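Local coordinates for putative enzyme related to aldose 1-epimerase (Salmonella typhimurium, PDB 2HTA), which probably interconverts the alpha and beta anomers of glucose 6-phosphate and related hexose 6-phosphates, as a mutarotase of the aldose 1-epimerase type, at residues R36-I44 with P81-R89; G69-S77 with L178-D186. All blocks are in the same frame, centred on the assembly; numbering follows the deposited sequence.

Contact 1 of 2, residues R36-I44 with P81-R89; sequences RQLDDLDLI and PFKTGVALR
Leu38 and Phe82 meet through a CH-pi contact: Leu38 CD2 sits 3.7 Å from the centroid of the Phe82 ring, almost exactly on the ring normal. Leu88 CD2, from the same segment as the ring, lies over the opposite face, so the flat phenyl group is held between two branched leucine ends. CD1 of Leu41 bridges this cluster, lying 3.8 Å from Phe82 CD1 and 3.9 Å from Leu88 CD2, while Leu43 CD2 reaches the ring near its plane. A chi1 of -77° sets Phe82 CG anti to the carbonyl carbon, and the ring lies between the two leucine methyls.

Outside the apolar patch, polar bonds fix the backbones. Asp40 N donates to Phe82 O at 3.0 Å, and Asp40 OD2 uses its anti lone pair to accept a nearly straight bond from Thr84 N at 2.8 Å (164° at the hydrogen). The segment 36-44 is a beta hairpin closed by a type II' turn from Leu38 to Leu41, joining the second and third strands of the five-stranded antiparallel sheet; Asp39 adopts a positive phi there, and both turn aspartates present carboxylates to the 81-89 loop. Asp39 OD2 forms a salt bridge with Lys83 NZ, 2.9 Å away on its syn side. The lysine chain bends at chi2 (-70°), which helps bring its ammonium to the carboxylate, and its length and flexibility suit a residue at the protein surface.

Waters extend the network: one connects Asp39 OD2 with Phe82 N, another Asp40 OD1 with Lys83 NZ. Farther out, Gln37 NE2 donates to Asp39 O, bracing the turn. Gln58 holds the type II turn from Lys83 to Val86 through Lys83 O and Gly85 N, and Met16 of helix 14-22 touches both Leu38 and Phe82.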
loop_
_atom_site.group_PDB
_atom_site.type_symbol
_atom_site.label_atom_id
_atom_site.label_comp_id
_atom_site.label_asym_id
_atom_site.label_seq_id
_atom_site.Cartn_x
_atom_site.Cartn_y
_atom_site.Cartn_z
ATOM N N ARG A 36 10.679 5.750 16.324
ATOM C CA ARG A 36 10.906 4.571 17.157
ATOM C C ARG A 36 11.655 3.606 16.264
ATOM O O ARG A 36 11.943 3.929 15.102
ATOM C CB ARG A 36 9.560 3.987 17.610
ATOM C CG ARG A 36 8.619 5.107 18.077
ATOM C CD ARG A 36 7.486 4.609 18.976
ATOM N NE ARG A 36 6.465 5.643 19.167
ATOM C CZ ARG A 36 5.371 5.430 19.868
ATOM N NH1 ARG A 36 5.246 4.260 20.485
ATOM N NH2 ARG A 36 4.419 6.380 19.985
ATOM N N GLN A 37 11.983 2.435 16.797
ATOM C CA GLN A 37 12.745 1.476 16.020
ATOM C C GLN A 37 12.280 0.095 16.285
ATOM O O GLN A 37 12.067 -0.287 17.427
ATOM C CB GLN A 37 14.273 1.607 16.291
ATOM C CG GLN A 37 15.134 0.730 15.321
ATOM C CD GLN A 37 16.641 0.861 15.562
ATOM O OE1 GLN A 37 17.088 1.761 16.279
ATOM N NE2 GLN A 37 17.428 -0.036 14.960
ATOM N N LEU A 38 12.079 -0.685 15.219
ATOM C CA LEU A 38 11.765 -2.092 15.386
ATOM C C LEU A 38 12.802 -2.912 14.595
ATOM O O LEU A 38 12.959 -2.743 13.375
ATOM C CB LEU A 38 10.366 -2.397 14.922
ATOM C CG LEU A 38 9.766 -3.779 15.285
ATOM C CD1 LEU A 38 9.824 -4.142 16.810
ATOM C CD2 LEU A 38 8.393 -3.831 14.780
ATOM N N ASP A 39 13.546 -3.757 15.318
ATOM C CA ASP A 39 14.684 -4.496 14.715
ATOM C C ASP A 39 15.584 -3.533 13.944
ATOM O O ASP A 39 16.114 -2.583 14.548
ATOM C CB ASP A 39 14.150 -5.658 13.880
ATOM C CG ASP A 39 15.188 -6.785 13.696
ATOM O OD1 ASP A 39 16.339 -6.625 14.157
ATOM O OD2 ASP A 39 14.880 -7.819 13.023
ATOM N N ASP A 40 15.748 -3.723 12.629
ATOM C CA ASP A 40 16.609 -2.857 11.826
ATOM C C ASP A 40 16.001 -1.470 11.503
ATOM O O ASP A 40 16.741 -0.555 11.146
ATOM C CB ASP A 40 16.902 -3.471 10.462
ATOM C CG ASP A 40 17.911 -4.604 10.495
ATOM O OD1 ASP A 40 18.535 -4.841 11.552
ATOM O OD2 ASP A 40 18.080 -5.262 9.433
ATOM N N LEU A 41 14.678 -1.306 11.594
ATOM C CA LEU A 41 14.026 -0.208 10.858
ATOM C C LEU A 41 13.527 0.937 11.711
ATOM O O LEU A 41 12.865 0.704 12.737
ATOM C CB LEU A 41 12.813 -0.741 10.076
ATOM C CG LEU A 41 13.097 -1.877 9.070
ATOM C CD1 LEU A 41 11.870 -2.210 8.225
ATOM C CD2 LEU A 41 14.277 -1.502 8.168
ATOM N N ASP A 42 13.862 2.144 11.273
ATOM C CA ASP A 42 13.366 3.327 11.911
ATOM C C ASP A 42 11.906 3.530 11.484
ATOM O O ASP A 42 11.610 3.397 10.303
ATOM C CB ASP A 42 14.193 4.501 11.478
ATOM C CG ASP A 42 15.514 4.539 12.224
ATOM O OD1 ASP A 42 15.558 4.048 13.382
ATOM O OD2 ASP A 42 16.488 5.043 11.656
ATOM N N LEU A 43 11.028 3.768 12.463
ATOM C CA LEU A 43 9.574 3.967 12.219
ATOM C C LEU A 43 9.157 5.389 12.638
ATOM O O LEU A 43 9.691 5.927 13.604
ATOM C CB LEU A 43 8.708 2.976 13.039
ATOM C CG LEU A 43 9.139 1.510 12.909
ATOM C CD1 LEU A 43 8.186 0.566 13.663
ATOM C CD2 LEU A 43 9.179 1.109 11.401
ATOM N N ILE A 44 8.222 5.969 11.900
ATOM C CA ILE A 44 7.574 7.215 12.271
ATOM C C ILE A 44 6.158 6.873 12.723
ATOM O O ILE A 44 5.373 6.278 11.982
ATOM C CB ILE A 44 7.541 8.230 11.095
ATOM C CG1 ILE A 44 8.968 8.471 10.509
ATOM C CG2 ILE A 44 6.780 9.498 11.534
ATOM C CD1 ILE A 44 9.986 9.142 11.500
ATOM N N PRO A 81 9.465 -9.586 8.391
ATOM C CA PRO A 81 10.703 -9.048 8.924
ATOM C C PRO A 81 10.675 -7.518 8.965
ATOM O O PRO A 81 9.901 -6.902 8.222
ATOM C CB PRO A 81 11.764 -9.530 7.908
ATOM C CG PRO A 81 11.153 -10.665 7.209
ATOM C CD PRO A 81 9.675 -10.280 7.122
ATOM N N PHE A 82 11.466 -6.925 9.864
ATOM C CA PHE A 82 11.807 -5.502 9.890
ATOM C C PHE A 82 13.322 -5.443 9.729
ATOM O O PHE A 82 14.046 -5.239 10.676
ATOM C CB PHE A 82 11.343 -4.785 11.178
ATOM C CG PHE A 82 9.866 -4.501 11.183
ATOM C CD1 PHE A 82 9.397 -3.194 11.005
ATOM C CD2 PHE A 82 8.939 -5.539 11.291
ATOM C CE1 PHE A 82 8.045 -2.924 10.980
ATOM C CE2 PHE A 82 7.542 -5.256 11.271
ATOM C CZ PHE A 82 7.115 -3.981 11.081
ATOM N N LYS A 83 13.770 -5.640 8.498
ATOM C CA LYS A 83 15.189 -5.806 8.164
ATOM C C LYS A 83 15.557 -4.875 7.012
ATOM O O LYS A 83 14.786 -4.691 6.041
ATOM C CB LYS A 83 15.452 -7.238 7.689
ATOM C CG LYS A 83 15.229 -8.349 8.714
ATOM C CD LYS A 83 16.263 -8.350 9.811
ATOM C CE LYS A 83 16.213 -9.669 10.622
ATOM N NZ LYS A 83 17.040 -9.429 11.859
ATOM N N THR A 84 16.747 -4.320 7.100
ATOM C CA THR A 84 17.297 -3.470 6.065
ATOM C C THR A 84 17.230 -4.067 4.668
ATOM O O THR A 84 17.763 -5.167 4.397
ATOM C CB THR A 84 18.709 -2.978 6.466
ATOM O OG1 THR A 84 18.590 -2.360 7.742
ATOM C CG2 THR A 84 19.223 -1.942 5.494
ATOM N N GLY A 85 16.498 -3.359 3.785
ATOM C CA GLY A 85 16.409 -3.780 2.381
ATOM C C GLY A 85 15.367 -4.821 2.057
ATOM O O GLY A 85 15.149 -5.136 0.889
ATOM N N VAL A 86 14.681 -5.354 3.064
ATOM C CA VAL A 86 13.724 -6.420 2.868
ATOM C C VAL A 86 12.301 -5.823 2.785
ATOM O O VAL A 86 11.918 -5.068 3.676
ATOM C CB VAL A 86 13.849 -7.431 4.055
ATOM C CG1 VAL A 86 12.749 -8.492 3.988
ATOM C CG2 VAL A 86 15.261 -8.131 3.959
ATOM N N ALA A 87 11.546 -6.187 1.766
ATOM C CA ALA A 87 10.192 -5.631 1.599
ATOM C C ALA A 87 9.305 -6.004 2.739
ATOM O O ALA A 87 9.262 -7.158 3.182
ATOM C CB ALA A 87 9.583 -6.071 0.259
ATOM N N LEU A 88 8.573 -5.019 3.244
ATOM C CA LEU A 88 7.632 -5.231 4.342
ATOM C C LEU A 88 6.320 -5.822 3.835
ATOM O O LEU A 88 5.814 -5.382 2.771
ATOM C CB LEU A 88 7.387 -3.906 5.036
ATOM C CG LEU A 88 8.541 -3.376 5.889
ATOM C CD1 LEU A 88 8.620 -1.855 5.762
ATOM C CD2 LEU A 88 8.439 -3.846 7.376
ATOM N N ARG A 89 5.775 -6.819 4.559
ATOM C CA ARG A 89 4.544 -7.487 4.122
ATOM C C ARG A 89 3.330 -6.854 4.831
ATOM O O ARG A 89 3.179 -7.018 6.042
ATOM C CB ARG A 89 4.550 -9.004 4.443
ATOM C CG ARG A 89 3.284 -9.729 4.012
ATOM C CD ARG A 89 3.085 -9.826 2.490
ATOM N NE ARG A 89 4.174 -10.536 1.819
ATOM C CZ ARG A 89 4.282 -10.678 0.505
ATOM N NH1 ARG A 89 3.376 -10.126 -0.318
ATOM N NH2 ARG A 89 5.334 -11.367 -0.008
HETATM O O HOH W 1 12.679 -8.452 11.701
HETATM O O HOH W 2 17.737 0.130 7.943
HETATM O O HOH W 3 19.475 -7.529 11.565
#

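Contact 2 of 2, residues G69-S77 with L178-D186; sequences GEEEVLWLS and LHSYFNVGD
Glu72 O is gripped by two donors: Asn183 ND2, 3.0 Å away in a nearly straight bond (166° at the hydrogen), and Arg242 NH2 from strand 242-249. Glu72 O lies in the plane of the Asn183 amide, whereas ND2 stands above the carbonyl plane of Glu72. Asparagine suits this place because its short side chain, with CG anti to the backbone N (chi1 -172°), carries an N-H to the neighbouring backbone.

Beside it, Leu74 and Phe182 form a single antiparallel beta bridge as a non-hydrogen-bonded pair, which fastens the otherwise irregular 69-77 segment to the end of strand 172-183, within the beta-sandwich characteristic of galactose mutarotases. Flanking bonds run from Asn183 N to Val73 O (2.9 Å) and from Trp75 N to Tyr181 O (2.9 Å).

Side chains pack on both sides of the bridge. Leu74 CD2 approaches Phe182 CE2 at 3.9 Å, with Val73 CG1 beside Phe182 CD2; all three residues are buried, the two methyls filling in along this side of the ring. The Trp75 six-membered ring and the Tyr181 ring are nearly parallel, their planes at 21°, but slid so far apart that they barely overlap. The hydroxyl of Tyr181 hydrogen-bonds Arg89, a probable substrate-binding residue, and the strand also carries His179, the inferred active-site histidine. At the indole's edge, Asn183 OD1 lies in the ring plane, 3.9 Å from Trp75 CD1.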
loop_
_atom_site.group_PDB
_atom_site.type_symbol
_atom_site.label_atom_id
_atom_site.label_comp_id
_atom_site.label_asym_id
_atom_site.label_seq_id
_atom_site.Cartn_x
_atom_site.Cartn_y
_atom_site.Cartn_z
ATOM N N GLY A 69 -12.532 5.647 16.552
ATOM C CA GLY A 69 -13.874 5.043 16.453
ATOM C C GLY A 69 -13.913 3.851 15.510
ATOM O O GLY A 69 -14.965 3.209 15.390
ATOM N N GLU A 70 -12.796 3.529 14.847
ATOM C CA GLU A 70 -12.771 2.403 13.858
ATOM C C GLU A 70 -11.725 1.363 14.250
ATOM O O GLU A 70 -10.806 1.681 15.011
ATOM C CB GLU A 70 -12.444 2.945 12.451
ATOM C CG GLU A 70 -13.401 4.000 11.953
ATOM C CD GLU A 70 -14.828 3.520 11.794
ATOM O OE1 GLU A 70 -15.066 2.306 11.672
ATOM O OE2 GLU A 70 -15.722 4.406 11.841
ATOM N N GLU A 71 -11.886 0.123 13.790
ATOM C CA GLU A 71 -10.845 -0.907 13.904
ATOM C C GLU A 71 -9.749 -0.588 12.893
ATOM O O GLU A 71 -9.955 0.171 11.939
ATOM C CB GLU A 71 -11.440 -2.289 13.597
ATOM C CG GLU A 71 -12.779 -2.533 14.328
ATOM C CD GLU A 71 -12.620 -3.270 15.593
ATOM O OE1 GLU A 71 -11.598 -3.054 16.309
ATOM O OE2 GLU A 71 -13.524 -4.096 15.864
ATOM N N GLU A 72 -8.561 -1.127 13.128
ATOM C CA GLU A 72 -7.469 -0.932 12.168
ATOM C C GLU A 72 -7.995 -1.127 10.736
ATOM O O GLU A 72 -8.692 -2.100 10.418
ATOM C CB GLU A 72 -6.362 -1.979 12.412
ATOM C CG GLU A 72 -5.671 -1.879 13.818
ATOM C CD GLU A 72 -4.765 -0.647 14.012
ATOM O OE1 GLU A 72 -4.335 0.022 13.011
ATOM O OE2 GLU A 72 -4.459 -0.321 15.203
ATOM N N VAL A 73 -7.590 -0.234 9.863
ATOM C CA VAL A 73 -8.033 -0.302 8.470
ATOM C C VAL A 73 -7.057 -1.092 7.599
ATOM O O VAL A 73 -7.481 -1.764 6.669
ATOM C CB VAL A 73 -8.204 1.092 7.908
ATOM C CG1 VAL A 73 -8.623 1.042 6.406
ATOM C CG2 VAL A 73 -9.303 1.793 8.693
ATOM N N LEU A 74 -5.765 -0.919 7.830
ATOM C CA LEU A 74 -4.743 -1.640 7.079
ATOM C C LEU A 74 -4.275 -2.879 7.804
ATOM O O LEU A 74 -4.096 -2.874 9.006
ATOM C CB LEU A 74 -3.519 -0.736 6.854
ATOM C CG LEU A 74 -3.794 0.548 6.042
ATOM C CD1 LEU A 74 -2.560 1.416 6.063
ATOM C CD2 LEU A 74 -4.230 0.169 4.573
ATOM N N TRP A 75 -3.998 -3.918 7.050
ATOM C CA TRP A 75 -3.506 -5.183 7.609
ATOM C C TRP A 75 -1.985 -5.129 7.510
ATOM O O TRP A 75 -1.426 -4.658 6.497
ATOM C CB TRP A 75 -4.044 -6.312 6.764
ATOM C CG TRP A 75 -3.650 -7.700 7.205
ATOM C CD1 TRP A 75 -4.352 -8.542 8.083
ATOM C CD2 TRP A 75 -2.501 -8.432 6.788
ATOM N NE1 TRP A 75 -3.688 -9.727 8.209
ATOM C CE2 TRP A 75 -2.548 -9.702 7.445
ATOM C CE3 TRP A 75 -1.435 -8.159 5.910
ATOM C CZ2 TRP A 75 -1.583 -10.660 7.256
ATOM C CZ3 TRP A 75 -0.465 -9.122 5.726
ATOM C CH2 TRP A 75 -0.547 -10.363 6.382
ATOM N N LEU A 76 -1.314 -5.630 8.544
ATOM C CA LEU A 76 0.127 -5.735 8.591
ATOM C C LEU A 76 0.452 -7.161 9.058
ATOM O O LEU A 76 -0.224 -7.686 9.923
ATOM C CB LEU A 76 0.698 -4.747 9.580
ATOM C CG LEU A 76 2.231 -4.620 9.682
ATOM C CD1 LEU A 76 2.873 -4.049 8.445
ATOM C CD2 LEU A 76 2.558 -3.779 10.895
ATOM N N SER A 77 1.437 -7.796 8.435
ATOM C CA SER A 77 1.786 -9.198 8.766
ATOM C C SER A 77 2.504 -9.291 10.113
ATOM O O SER A 77 3.531 -8.622 10.345
ATOM C CB SER A 77 2.676 -9.788 7.667
ATOM O OG SER A 77 3.128 -11.102 8.042
ATOM N N LEU A 178 0.069 1.483 -5.621
ATOM C CA LEU A 178 0.015 1.585 -4.170
ATOM C C LEU A 178 -0.703 0.285 -3.770
ATOM O O LEU A 178 -1.876 0.083 -4.085
ATOM C CB LEU A 178 -0.763 2.865 -3.756
ATOM C CG LEU A 178 -0.240 4.149 -4.370
ATOM C CD1 LEU A 178 -1.121 5.387 -3.986
ATOM C CD2 LEU A 178 1.234 4.388 -3.875
ATOM N N HIS A 179 0.060 -0.642 -3.190
ATOM C CA HIS A 179 -0.331 -2.056 -3.088
ATOM C C HIS A 179 -1.072 -2.300 -1.757
ATOM O O HIS A 179 -0.700 -3.182 -0.991
ATOM C CB HIS A 179 0.961 -2.893 -3.103
ATOM C CG HIS A 179 0.779 -4.362 -3.315
ATOM N ND1 HIS A 179 0.025 -5.145 -2.480
ATOM C CD2 HIS A 179 1.364 -5.224 -4.205
ATOM C CE1 HIS A 179 0.088 -6.412 -2.863
ATOM N NE2 HIS A 179 0.923 -6.490 -3.881
ATOM N N SER A 180 -2.120 -1.529 -1.477
ATOM C CA SER A 180 -2.723 -1.569 -0.127
ATOM C C SER A 180 -3.347 -2.889 0.340
ATOM O O SER A 180 -4.086 -3.522 -0.412
ATOM C CB SER A 180 -3.811 -0.478 -0.057
ATOM O OG SER A 180 -3.294 0.674 -0.663
ATOM N N TYR A 181 -3.046 -3.262 1.594
ATOM C CA TYR A 181 -3.613 -4.419 2.309
ATOM C C TYR A 181 -4.653 -3.902 3.329
ATOM O O TYR A 181 -4.278 -3.250 4.288
ATOM C CB TYR A 181 -2.541 -5.086 3.160
ATOM C CG TYR A 181 -1.510 -5.844 2.347
ATOM C CD1 TYR A 181 -0.515 -5.157 1.604
ATOM C CD2 TYR A 181 -1.480 -7.210 2.369
ATOM C CE1 TYR A 181 0.508 -5.840 0.884
ATOM C CE2 TYR A 181 -0.462 -7.937 1.610
ATOM C CZ TYR A 181 0.487 -7.238 0.887
ATOM O OH TYR A 181 1.467 -7.928 0.168
ATOM N N PHE A 182 -5.890 -4.296 3.143
ATOM C CA PHE A 182 -7.003 -3.859 3.965
ATOM C C PHE A 182 -7.394 -4.992 4.877
ATOM O O PHE A 182 -7.547 -6.132 4.453
ATOM C CB PHE A 182 -8.155 -3.422 3.062
ATOM C CG PHE A 182 -7.827 -2.207 2.275
ATOM C CD1 PHE A 182 -7.509 -2.294 0.914
ATOM C CD2 PHE A 182 -7.719 -0.974 2.914
ATOM C CE1 PHE A 182 -7.127 -1.155 0.200
ATOM C CE2 PHE A 182 -7.369 0.197 2.202
ATOM C CZ PHE A 182 -7.064 0.098 0.840
ATOM N N ASN A 183 -7.519 -4.632 6.145
ATOM C CA ASN A 183 -7.921 -5.524 7.235
ATOM C C ASN A 183 -9.402 -5.842 7.072
ATOM O O ASN A 183 -10.239 -4.949 6.950
ATOM C CB ASN A 183 -7.610 -4.796 8.553
ATOM C CG ASN A 183 -7.796 -5.662 9.796
ATOM O OD1 ASN A 183 -7.481 -6.849 9.793
ATOM N ND2 ASN A 183 -8.299 -5.044 10.893
ATOM N N VAL A 184 -9.699 -7.130 6.980
ATOM C CA VAL A 184 -11.082 -7.618 6.859
ATOM C C VAL A 184 -11.364 -8.663 7.933
ATOM O O VAL A 184 -10.436 -9.321 8.425
ATOM C CB VAL A 184 -11.458 -8.180 5.449
ATOM C CG1 VAL A 184 -11.306 -7.089 4.397
ATOM C CG2 VAL A 184 -10.623 -9.402 5.070
ATOM N N GLY A 185 -12.637 -8.821 8.290
ATOM C CA GLY A 185 -12.979 -9.847 9.315
ATOM C C GLY A 185 -12.761 -11.263 8.848
ATOM O O GLY A 185 -12.175 -12.102 9.573
ATOM N N ASP A 186 -13.232 -11.543 7.641
ATOM C CA ASP A 186 -13.090 -12.865 7.057
ATOM C C ASP A 186 -13.161 -12.809 5.550
ATOM O O ASP A 186 -14.211 -12.499 4.970
ATOM C CB ASP A 186 -14.259 -13.705 7.558
ATOM C CG ASP A 186 -14.188 -15.160 7.134
ATOM O OD1 ASP A 186 -13.427 -15.544 6.227
ATOM O OD2 ASP A 186 -14.921 -15.936 7.765
#

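Overall arrangement
After helix 14-22 and strand 27-28 the chain forms the hairpin at 36-44, crosses the rest of the five-stranded sheet and enters the long loop after strand 61-67. Residues 69-77 come first in this loop and pair only later in the sequence, while 81-89 return to the hairpin and close contact 1 over 36 intervening residues. Contact 2 spans 100 residues between its own segments, closing when strand 172-183 reaches 69-77, so the two contacts cross rather than nest. Their centres lie 19 Å apart, yet Arg89 joins them: its O probably bonds Ser77 N, and its CG packs on Trp75 CZ3. The one loop thus ties the N-terminal sheet to the strand bearing His179.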